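Local coordinates for protein iron transport multicopper oxidase FET3 (Saccharomyces cerevisiae, PDB 1ZPU) that oxidises iron(II) to iron(III) with dioxygen using four bound copper ions, supplying ferric iron for high-affinity uptake through the permease FTR1, and also oxidises cuprous copper, at residues Y104-T108 / D109-E113; V147-L150 / T151-F154; I373-K376 / D377-V380; H419-P423 / D424-A428. One frame throughout, in Å; residues are numbered along the deposited sequence.

The four contacts follow one another along the chain, one in the first plastocyanin-like domain, one in the second and two in the third. Contacts 1 and 2 have centres about 14 Å apart and touch, Gly-110 CA lying 3.4 Å from Val-147 CG1, so the copper-binding turn after strand 100-105 packs against helix 147-154. Contact 3 is the turn between strands 371-374 and 379-386, its centre about 29 Å from that of contact 1. Contact 4, in the loop between strands 401-406 and 434-436, lies about 23 Å from contact 3, centre to centre. The order thus runs from a buried metal site to a surface turn remote from the copper ions.

Contact 1. Residues Y104-T108 / D109-E113; sequences YHSHT and DGQYE. With CU1 (copper (I) ion), chain B; CU1 (copper (I) ion), chain C.
His-105 and Tyr-112 both carry CG between the backbone N and the carbonyl carbon (chi1 57° and 89°), and these rotations lay the imidazole over one face of the phenol ring. His-105 CG stands above that face, displaced toward its rim, and the closest atoms are His-105 ND1 and Tyr-112 CD2 at 3.6 Å. With planes 43° apart, the two rings meet at a slant. The aliphatic roots meet as well, His-105 CB lying 3.6 Å from Tyr-112 CB.

The far side of the imidazole serves the metal: His-105 NE2 binds one copper at 2.1 Å. ND1 gives its N-H to Ser-106 O at 2.9 Å, a nearly straight bond in the ring plane that meets the oxygen from above its carbonyl plane and fixes the ring's rotation. His-105, Ser-106 and His-107 form one of the His-X-His motifs of the multicopper oxidases. His-107 NE2 holds the second copper, also at 2.1 Å, so one short segment serves both type 3 ions; His-62 and His-464 complete the first site, His-397 and His-462 the second.

Beyond the motif the chain turns back. Ser-106 OG accepts from Thr-108 N at 3.2 Å, an ST turn, while Ser-106 CB packs on Gln-111 CB at 3.7 Å. Thr-108 OG1 bonds to Ser-58, and Tyr-112 OH to the carbonyl of Gly-196.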
loop_
_atom_site.group_PDB
_atom_site.type_symbol
_atom_site.label_atom_id
_atom_site.label_comp_id
_atom_site.label_asym_id
_atom_site.label_seq_id
_atom_site.Cartn_x
_atom_site.Cartn_y
_atom_site.Cartn_z
ATOM N N TYR A 104 -3.414 -8.485 0.919
ATOM C CA TYR A 104 -2.310 -8.758 1.793
ATOM C C TYR A 104 -1.037 -8.880 0.976
ATOM O O TYR A 104 -1.054 -9.376 -0.148
ATOM C CB TYR A 104 -2.588 -10.036 2.573
ATOM C CG TYR A 104 -2.550 -11.307 1.764
ATOM C CD1 TYR A 104 -1.367 -12.020 1.622
ATOM C CD2 TYR A 104 -3.706 -11.817 1.172
ATOM C CE1 TYR A 104 -1.328 -13.197 0.901
ATOM C CE2 TYR A 104 -3.677 -13.003 0.439
ATOM C CZ TYR A 104 -2.481 -13.689 0.310
ATOM O OH TYR A 104 -2.427 -14.873 -0.397
ATOM N N HIS A 105 0.068 -8.414 1.537
ATOM C CA HIS A 105 1.362 -8.526 0.882
ATOM C C HIS A 105 2.464 -8.652 1.911
ATOM O O HIS A 105 2.294 -8.239 3.059
ATOM C CB HIS A 105 1.632 -7.312 -0.024
ATOM C CG HIS A 105 1.575 -5.987 0.678
ATOM N ND1 HIS A 105 2.647 -5.458 1.370
ATOM C CD2 HIS A 105 0.583 -5.068 0.769
ATOM C CE1 HIS A 105 2.307 -4.281 1.870
ATOM N NE2 HIS A 105 1.061 -4.021 1.519
ATOM N N SER A 106 3.588 -9.227 1.503
ATOM C CA SER A 106 4.785 -9.229 2.325
ATOM C C SER A 106 5.192 -7.797 2.591
ATOM O O SER A 106 5.065 -6.943 1.719
ATOM C CB SER A 106 5.914 -9.954 1.597
ATOM O OG SER A 106 7.163 -9.746 2.228
ATOM N N HIS A 107 5.671 -7.519 3.793
ATOM C CA HIS A 107 6.174 -6.179 4.092
ATOM C C HIS A 107 7.698 -6.161 4.302
ATOM O O HIS A 107 8.232 -5.213 4.882
ATOM C CB HIS A 107 5.445 -5.579 5.300
ATOM C CG HIS A 107 5.155 -4.117 5.159
ATOM N ND1 HIS A 107 6.109 -3.146 5.367
ATOM C CD2 HIS A 107 4.019 -3.463 4.818
ATOM C CE1 HIS A 107 5.571 -1.956 5.164
ATOM N NE2 HIS A 107 4.306 -2.121 4.822
ATOM N N THR A 108 8.392 -7.203 3.832
ATOM C CA THR A 108 9.840 -7.221 3.903
ATOM C C THR A 108 10.398 -6.397 2.736
ATOM O O THR A 108 9.803 -5.378 2.399
ATOM C CB THR A 108 10.395 -8.647 4.078
ATOM O OG1 THR A 108 9.834 -9.200 5.275
ATOM C CG2 THR A 108 11.902 -8.635 4.245
ATOM N N ASP A 109 11.529 -6.789 2.146
ATOM C CA ASP A 109 12.299 -5.900 1.249
ATOM C C ASP A 109 11.474 -5.531 0.001
ATOM O O ASP A 109 10.664 -4.594 0.033
ATOM C CB ASP A 109 13.638 -6.558 0.876
ATOM C CG ASP A 109 14.694 -6.527 2.052
ATOM O OD1 ASP A 109 15.345 -5.454 2.247
ATOM O OD2 ASP A 109 14.911 -7.582 2.738
ATOM N N GLY A 110 11.651 -6.267 -1.091
ATOM C CA GLY A 110 10.830 -6.044 -2.275
ATOM C C GLY A 110 9.967 -7.258 -2.485
ATOM O O GLY A 110 9.192 -7.343 -3.452
ATOM N N GLN A 111 10.129 -8.202 -1.566
ATOM C CA GLN A 111 9.401 -9.453 -1.532
ATOM C C GLN A 111 8.043 -9.456 -2.282
ATOM O O GLN A 111 7.855 -10.267 -3.176
ATOM C CB GLN A 111 9.251 -9.854 -0.068
ATOM C CG GLN A 111 9.140 -11.313 0.198
ATOM C CD GLN A 111 9.987 -11.728 1.389
ATOM O OE1 GLN A 111 9.472 -12.043 2.462
ATOM N NE2 GLN A 111 11.301 -11.711 1.203
ATOM N N TYR A 112 7.101 -8.570 -1.974
ATOM C CA TYR A 112 5.791 -8.726 -2.647
ATOM C C TYR A 112 5.784 -8.575 -4.178
ATOM O O TYR A 112 4.986 -9.227 -4.848
ATOM C CB TYR A 112 4.621 -7.990 -1.976
ATOM C CG TYR A 112 4.334 -6.561 -2.388
ATOM C CD1 TYR A 112 3.611 -6.257 -3.552
ATOM C CD2 TYR A 112 4.720 -5.508 -1.567
ATOM C CE1 TYR A 112 3.323 -4.930 -3.893
ATOM C CE2 TYR A 112 4.445 -4.201 -1.888
ATOM C CZ TYR A 112 3.749 -3.909 -3.039
ATOM O OH TYR A 112 3.516 -2.575 -3.301
ATOM N N GLU A 113 6.660 -7.740 -4.735
ATOM C CA GLU A 113 6.847 -7.727 -6.193
ATOM C C GLU A 113 7.203 -9.091 -6.741
ATOM O O GLU A 113 6.858 -9.402 -7.859
ATOM C CB GLU A 113 7.906 -6.722 -6.654
ATOM C CG GLU A 113 7.327 -5.344 -7.003
ATOM C CD GLU A 113 6.745 -5.232 -8.412
ATOM O OE1 GLU A 113 5.982 -6.106 -8.897
ATOM O OE2 GLU A 113 7.048 -4.217 -9.049
HETATM CU CU CU1 B . -0.031 -2.270 1.423
HETATM CU CU CU1 C . 3.148 -0.387 4.955
#

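Contact 2. Residues V147-L150 / T151-F154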
loop_
_atom_site.group_PDB
_atom_site.type_symbol
_atom_site.label_atom_id
_atom_site.label_comp_id
_atom_site.label_asym_id
_atom_site.label_seq_id
_atom_site.Cartn_x
_atom_site.Cartn_y
_atom_site.Cartn_z
ATOM N N VAL A 147 13.774 -8.822 -7.080
ATOM C CA VAL A 147 14.040 -7.562 -6.415
ATOM C C VAL A 147 15.415 -7.553 -5.749
ATOM O O VAL A 147 16.142 -6.576 -5.853
ATOM C CB VAL A 147 12.915 -7.221 -5.475
ATOM C CG1 VAL A 147 13.162 -5.905 -4.809
ATOM C CG2 VAL A 147 11.674 -7.124 -6.274
ATOM N N THR A 148 15.784 -8.659 -5.119
ATOM C CA THR A 148 17.100 -8.790 -4.513
ATOM C C THR A 148 18.229 -8.355 -5.452
ATOM O O THR A 148 19.129 -7.605 -5.037
ATOM C CB THR A 148 17.291 -10.216 -3.935
ATOM O OG1 THR A 148 16.854 -10.210 -2.568
ATOM C CG2 THR A 148 18.757 -10.708 -4.019
ATOM N N ASP A 149 18.147 -8.792 -6.713
ATOM C CA ASP A 149 19.145 -8.454 -7.732
ATOM C C ASP A 149 19.099 -7.002 -8.220
ATOM O O ASP A 149 20.150 -6.355 -8.378
ATOM C CB ASP A 149 19.060 -9.448 -8.881
ATOM C CG ASP A 149 19.551 -10.821 -8.474
ATOM O OD1 ASP A 149 20.458 -10.883 -7.610
ATOM O OD2 ASP A 149 19.043 -11.836 -9.000
ATOM N N LEU A 150 17.887 -6.488 -8.426
ATOM C CA LEU A 150 17.710 -5.103 -8.833
ATOM C C LEU A 150 18.210 -4.132 -7.769
ATOM O O LEU A 150 18.837 -3.122 -8.099
ATOM C CB LEU A 150 16.252 -4.812 -9.202
ATOM C CG LEU A 150 15.684 -5.630 -10.369
ATOM C CD1 LEU A 150 14.216 -5.416 -10.525
ATOM C CD2 LEU A 150 16.430 -5.334 -11.664
ATOM N N THR A 151 17.954 -4.456 -6.505
ATOM C CA THR A 151 18.370 -3.638 -5.370
ATOM C C THR A 151 19.871 -3.344 -5.370
ATOM O O THR A 151 20.295 -2.273 -4.942
ATOM C CB THR A 151 18.015 -4.348 -4.054
ATOM O OG1 THR A 151 16.606 -4.599 -4.022
ATOM C CG2 THR A 151 18.411 -3.510 -2.832
ATOM N N LYS A 152 20.663 -4.297 -5.854
ATOM C CA LYS A 152 22.114 -4.167 -5.865
ATOM C C LYS A 152 22.556 -2.991 -6.709
ATOM O O LYS A 152 23.496 -2.276 -6.346
ATOM C CB LYS A 152 22.769 -5.438 -6.401
ATOM C CG LYS A 152 22.696 -6.615 -5.474
ATOM C CD LYS A 152 23.013 -7.875 -6.238
ATOM C CE LYS A 152 22.651 -9.113 -5.439
ATOM N NZ LYS A 152 23.394 -10.284 -6.003
ATOM N N SER A 153 21.886 -2.802 -7.839
ATOM C CA SER A 153 22.195 -1.673 -8.710
ATOM C C SER A 153 21.244 -0.488 -8.511
ATOM O O SER A 153 21.513 0.594 -9.021
ATOM C CB SER A 153 22.272 -2.085 -10.183
ATOM O OG SER A 153 21.119 -2.810 -10.563
ATOM N N PHE A 154 20.155 -0.675 -7.767
ATOM C CA PHE A 154 19.272 0.448 -7.445
ATOM C C PHE A 154 19.840 1.333 -6.344
ATOM O O PHE A 154 19.889 2.552 -6.479
ATOM C CB PHE A 154 17.884 -0.021 -7.022
ATOM C CG PHE A 154 17.001 1.086 -6.546
ATOM C CD1 PHE A 154 16.776 2.211 -7.349
ATOM C CD2 PHE A 154 16.375 1.003 -5.305
ATOM C CE1 PHE A 154 15.948 3.249 -6.918
ATOM C CE2 PHE A 154 15.534 2.024 -4.856
ATOM C CZ PHE A 154 15.320 3.155 -5.661
#
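Val-147 O is gripped by two donors of one residue: Thr-151 OG1 at 2.7 Å and Thr-151 N at 2.9 Å. The amide arrives nearly along the C=O axis, as expected of an alpha-helical i to i+4 bond, whereas the hydroxyl comes from above the carbonyl plane, 50° out of it. The threonine torsion makes this possible: OG1 lies anti to the carbonyl carbon (chi1 -58°), beside its own backbone N, which turns the hydroxyl back to the carbonyl one turn earlier. The same hydroxyl oxygen touches Val-147 CG1 at 3.8 Å.

On another side of helix 147-154, Lys-152 runs back, extended beyond CG, alongside Asp-149, the two side chains pointing the same way. Lys-152 NZ reaches Asp-149 OD1 at 3.4 Å, a salt bridge whose hydrogen bond is weak. Lys-152 N adds a bent bond to Asp-149 O, of i to i+3 spacing.

At the C-terminal end the carbonyl of Leu-150 receives Phe-154 N at 2.8 Å, in the carbonyl plane, together with weak approaches from Ser-153 N and Ser-153 OG. Phe-154 turns its ring away from the helix, meeting Trp-467 edge-to-face; its side chain also comes within about 5 Å of that of His-468, a ligand of the type 1 copper. Val-147 and Leu-150 also rest on Trp-467, and Val-147 N is bonded to Asp-114.

The helix therefore joins the second plastocyanin-like domain to helix 466-470 through apolar and aromatic groups, while the Thr-151 hydroxyl is spent on a carbonyl of its own helix and the long, at least partly exposed Asp-149/Lys-152 pair is likely to be a loose one.

Contact 3. Residues I373-K376 / D377-V380. With NAG (2-acetamido-2-deoxy-beta-D-glucopyranose), chain D.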
loop_
_atom_site.group_PDB
_atom_site.type_symbol
_atom_site.label_atom_id
_atom_site.label_comp_id
_atom_site.label_asym_id
_atom_site.label_seq_id
_atom_site.Cartn_x
_atom_site.Cartn_y
_atom_site.Cartn_z
ATOM N N ILE A 373 4.326 10.792 18.487
ATOM C CA ILE A 373 3.355 10.269 19.441
ATOM C C ILE A 373 2.032 11.018 19.331
ATOM O O ILE A 373 1.999 12.245 19.360
ATOM C CB ILE A 373 3.887 10.286 20.883
ATOM C CG1 ILE A 373 5.225 9.548 20.936
ATOM C CG2 ILE A 373 2.875 9.641 21.831
ATOM C CD1 ILE A 373 5.870 9.557 22.295
ATOM N N LEU A 374 0.950 10.261 19.192
ATOM C CA LEU A 374 -0.376 10.845 19.070
ATOM C C LEU A 374 -1.161 10.663 20.362
ATOM O O LEU A 374 -1.094 9.604 20.976
ATOM C CB LEU A 374 -1.131 10.213 17.901
ATOM C CG LEU A 374 -0.436 10.024 16.546
ATOM C CD1 LEU A 374 -1.374 9.275 15.615
ATOM C CD2 LEU A 374 0.018 11.337 15.918
ATOM N N GLU A 375 -1.907 11.694 20.764
ATOM C CA GLU A 375 -2.641 11.696 22.038
ATOM C C GLU A 375 -4.016 11.036 21.975
ATOM O O GLU A 375 -4.622 10.932 20.910
ATOM C CB GLU A 375 -2.780 13.115 22.597
ATOM C CG GLU A 375 -1.468 13.773 23.033
ATOM C CD GLU A 375 -0.764 13.057 24.192
ATOM O OE1 GLU A 375 -1.423 12.725 25.212
ATOM O OE2 GLU A 375 0.463 12.841 24.074
ATOM N N LYS A 376 -4.501 10.635 23.151
ATOM C CA LYS A 376 -5.700 9.790 23.326
ATOM C C LYS A 376 -6.749 9.833 22.227
ATOM O O LYS A 376 -7.013 8.804 21.617
ATOM C CB LYS A 376 -6.353 9.943 24.716
ATOM C CG LYS A 376 -6.041 11.243 25.506
ATOM C CD LYS A 376 -6.980 11.394 26.721
ATOM C CE LYS A 376 -6.910 12.791 27.347
ATOM N NZ LYS A 376 -6.995 13.870 26.307
ATOM N N ASP A 377 -7.350 10.988 21.961
ATOM C CA ASP A 377 -8.367 11.052 20.898
ATOM C C ASP A 377 -8.169 12.211 19.938
ATOM O O ASP A 377 -9.104 12.619 19.252
ATOM C CB ASP A 377 -9.785 11.112 21.488
ATOM C CG ASP A 377 -10.456 9.739 21.595
ATOM O OD1 ASP A 377 -10.306 8.908 20.667
ATOM O OD2 ASP A 377 -11.169 9.507 22.607
ATOM N N GLU A 378 -6.953 12.730 19.883
ATOM C CA GLU A 378 -6.699 13.973 19.178
ATOM C C GLU A 378 -6.938 13.889 17.689
ATOM O O GLU A 378 -6.825 12.816 17.083
ATOM C CB GLU A 378 -5.279 14.457 19.437
ATOM C CG GLU A 378 -4.173 13.543 18.947
ATOM C CD GLU A 378 -2.789 14.157 19.143
ATOM O OE1 GLU A 378 -2.675 15.186 19.860
ATOM O OE2 GLU A 378 -1.810 13.609 18.584
ATOM N N ILE A 379 -7.270 15.029 17.095
ATOM C CA ILE A 379 -7.394 15.115 15.649
ATOM C C ILE A 379 -6.015 15.431 15.060
ATOM O O ILE A 379 -5.404 16.457 15.380
ATOM C CB ILE A 379 -8.474 16.141 15.248
ATOM C CG1 ILE A 379 -9.862 15.567 15.551
ATOM C CG2 ILE A 379 -8.350 16.529 13.764
ATOM C CD1 ILE A 379 -10.858 16.597 16.045
ATOM N N VAL A 380 -5.525 14.521 14.222
ATOM C CA VAL A 380 -4.195 14.631 13.619
ATOM C C VAL A 380 -4.295 15.050 12.157
ATOM O O VAL A 380 -5.143 14.565 11.418
ATOM C CB VAL A 380 -3.413 13.293 13.705
ATOM C CG1 VAL A 380 -2.013 13.435 13.111
ATOM C CG2 VAL A 380 -3.319 12.813 15.144
HETATM C C1 NAG D . 2.349 13.094 26.792
HETATM C C2 NAG D . 2.769 14.570 26.834
HETATM C C3 NAG D . 1.978 15.459 27.825
HETATM C C4 NAG D . 0.814 14.807 28.606
HETATM C C5 NAG D . 0.596 13.312 28.302
HETATM C C6 NAG D . -0.829 12.833 28.568
HETATM C C7 NAG D . 5.195 14.688 26.333
HETATM C C8 NAG D . 6.523 14.242 26.885
HETATM N N2 NAG D . 4.176 14.656 27.195
HETATM O O3 NAG D . 1.504 16.623 27.167
HETATM O O4 NAG D . 1.044 14.997 29.994
HETATM O O5 NAG D . 0.947 13.018 26.962
HETATM O O6 NAG D . -0.794 11.422 28.776
HETATM O O7 NAG D . 5.094 15.063 25.161
#
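Two hydrogen bonds tie Glu-375 to Glu-378 round a tight reverse turn. Glu-378 N donates to Glu-375 O at 3.1 Å, arriving from above the carbonyl plane. In the opposite sense, Glu-375 N donates to Glu-378 OE2 at 2.9 Å, a fairly straight bond (159°) that meets the oxygen from above the carboxylate plane. The acid gets there because CG sits between the backbone N and carbonyl carbon (chi1 63°) and the chain then runs extended across the mouth of the turn. A lysine in its place would probably leave Glu-375 N without this acceptor, with the backbone bond from Glu-378 N the one hydrogen bond left between the two segments.

Van der Waals contacts accompany the polar pair. Glu-378 OE1 lies 3.4 Å from Glu-375 CB, while OE2 lies 3.5 Å from Leu-374 CB. The two carboxylate planes are 82° apart; Glu-375 bends at chi2, and its OE2 stays 5.8 Å from Glu-378 OE1, on the side of the N-acetylglucosamine carried by Asn-360. In the apolar part, the Leu-374 and Val-380 side chains cross at about a right angle, CD2 of the first 3.7 Å from CG2 of the second.

Strand 371-374 is the outermost of a five-stranded sheet and strand 379-386 lies within a six-stranded one, so the turn passes the chain between two sheets of the third plastocyanin-like domain. Leu-374 and Val-380 both pack on Phe-451 of strand 446-452.

Contact 4. Residues H419-P423 / D424-A428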
loop_
_atom_site.group_PDB
_atom_site.type_symbol
_atom_site.label_atom_id
_atom_site.label_comp_id
_atom_site.label_asym_id
_atom_site.label_seq_id
_atom_site.Cartn_x
_atom_site.Cartn_y
_atom_site.Cartn_z
ATOM N N HIS A 419 5.286 23.718 -4.656
ATOM C CA HIS A 419 4.471 24.567 -3.796
ATOM C C HIS A 419 3.976 23.805 -2.578
ATOM O O HIS A 419 3.407 22.718 -2.702
ATOM C CB HIS A 419 3.323 25.186 -4.582
ATOM C CG HIS A 419 3.780 26.197 -5.580
ATOM N ND1 HIS A 419 4.095 25.866 -6.880
ATOM C CD2 HIS A 419 4.039 27.518 -5.452
ATOM C CE1 HIS A 419 4.501 26.949 -7.522
ATOM N NE2 HIS A 419 4.478 27.964 -6.677
ATOM N N SER A 420 4.231 24.365 -1.402
ATOM C CA SER A 420 3.795 23.757 -0.150
ATOM C C SER A 420 2.354 24.143 0.167
ATOM O O SER A 420 1.822 25.115 -0.386
ATOM C CB SER A 420 4.703 24.196 0.996
ATOM O OG SER A 420 5.953 23.546 0.933
ATOM N N PHE A 421 1.722 23.375 1.051
ATOM C CA PHE A 421 0.449 23.777 1.623
ATOM C C PHE A 421 0.687 24.993 2.482
ATOM O O PHE A 421 1.642 25.022 3.256
ATOM C CB PHE A 421 -0.135 22.663 2.486
ATOM C CG PHE A 421 -1.375 23.062 3.231
ATOM C CD1 PHE A 421 -2.565 23.317 2.551
ATOM C CD2 PHE A 421 -1.358 23.184 4.619
ATOM C CE1 PHE A 421 -3.716 23.689 3.243
ATOM C CE2 PHE A 421 -2.501 23.553 5.315
ATOM C CZ PHE A 421 -3.684 23.803 4.626
ATOM N N ASP A 422 -0.170 25.996 2.331
ATOM C CA ASP A 422 -0.117 27.163 3.191
ATOM C C ASP A 422 -1.409 27.263 4.009
ATOM O O ASP A 422 -2.493 27.461 3.445
ATOM C CB ASP A 422 0.138 28.437 2.386
ATOM C CG ASP A 422 0.540 29.616 3.266
ATOM O OD1 ASP A 422 0.038 29.740 4.411
ATOM O OD2 ASP A 422 1.367 30.435 2.809
ATOM N N PRO A 423 -1.298 27.131 5.346
ATOM C CA PRO A 423 -2.466 27.207 6.219
ATOM C C PRO A 423 -3.161 28.554 6.111
ATOM O O PRO A 423 -4.341 28.664 6.424
ATOM C CB PRO A 423 -1.865 27.044 7.615
ATOM C CG PRO A 423 -0.441 27.446 7.465
ATOM C CD PRO A 423 -0.064 26.926 6.123
ATOM N N ASP A 424 -2.426 29.567 5.666
ATOM C CA ASP A 424 -2.965 30.908 5.529
ATOM C C ASP A 424 -3.604 31.127 4.159
ATOM O O ASP A 424 -4.400 32.048 3.978
ATOM C CB ASP A 424 -1.862 31.941 5.774
ATOM C CG ASP A 424 -1.393 31.978 7.223
ATOM O OD1 ASP A 424 -1.536 30.972 7.951
ATOM O OD2 ASP A 424 -0.864 33.033 7.631
ATOM N N ASN A 425 -3.266 30.264 3.205
ATOM C CA ASN A 425 -3.626 30.483 1.811
ATOM C C ASN A 425 -3.923 29.182 1.080
ATOM O O ASN A 425 -3.008 28.531 0.587
ATOM C CB ASN A 425 -2.456 31.200 1.125
ATOM C CG ASN A 425 -2.724 31.516 -0.333
ATOM O OD1 ASN A 425 -3.788 32.097 -0.662
ATOM N ND2 ASN A 425 -1.743 31.142 -1.220
ATOM N N HIS A 426 -5.196 28.806 1.008
ATOM C CA HIS A 426 -5.604 27.542 0.398
ATOM C C HIS A 426 -7.081 27.596 0.013
ATOM O O HIS A 426 -7.848 28.328 0.637
ATOM C CB HIS A 426 -5.355 26.379 1.374
ATOM C CG HIS A 426 -6.141 26.481 2.646
ATOM N ND1 HIS A 426 -7.478 26.153 2.725
ATOM C CD2 HIS A 426 -5.782 26.891 3.886
ATOM C CE1 HIS A 426 -7.908 26.355 3.958
ATOM N NE2 HIS A 426 -6.899 26.803 4.681
ATOM N N PRO A 427 -7.488 26.811 -1.005
ATOM C CA PRO A 427 -8.918 26.690 -1.327
ATOM C C PRO A 427 -9.715 26.187 -0.115
ATOM O O PRO A 427 -9.148 25.504 0.742
ATOM C CB PRO A 427 -8.933 25.625 -2.433
ATOM C CG PRO A 427 -7.530 25.619 -3.009
ATOM C CD PRO A 427 -6.630 25.989 -1.891
ATOM N N ALA A 428 -11.003 26.524 -0.036
ATOM C CA ALA A 428 -11.861 25.981 1.018
ATOM C C ALA A 428 -11.871 24.443 0.949
ATOM O O ALA A 428 -12.043 23.868 -0.125
ATOM C CB ALA A 428 -13.259 26.530 0.887
#
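Asp-422 and Asn-425 close a type I beta turn, with Pro-423 and Asp-424 at its corners, in the long loop between strands 401-406 and 434-436. Its defining bond runs from Asn-425 N to Asp-422 O at 2.9 Å, the donor standing well above the carbonyl plane. A second bond uses the side chain: Asp-424 N donates to Asp-422 OD1 at 2.8 Å, meeting the oxygen on its anti side, 27° out of the carboxylate plane. This is an Asx turn inside the beta turn, so both amides that follow Pro-423 are satisfied by Asp-422. The proline, having no N-H of its own, demands no acceptor.

Asp-424 also carries a carboxylate, and its OD1 lies 4.1 Å from Asp-422 OD1. The two like charges would tend to repel, although the amide of Asp-424 probably offsets some of this at Asp-422.

His-426 follows the turn. CG between the backbone N and carbonyl carbon (chi1 62°) puts the imidazole between the turn carbonyls and Pro-427 O, to which ND1 donates almost straight at 2.7 Å, in the ring plane. Phe-421 approaches obliquely, CE1 3.7 Å from His-426 CB; the ring planes are tilted by 30° and offset, with little overlap. Phe-429 stacks on the imidazole, while Phe-421 rests on strands 379-386, 401-406 and 446-452. With an alanine here, Pro-427 O would probably lose its ring donor and Phe-429 the ring it stacks on, while Phe-421 would keep little more than the contact to CB. At the imidazole edge, CD2 lies 3.4 Å from both Asp-422 O and Pro-423 O.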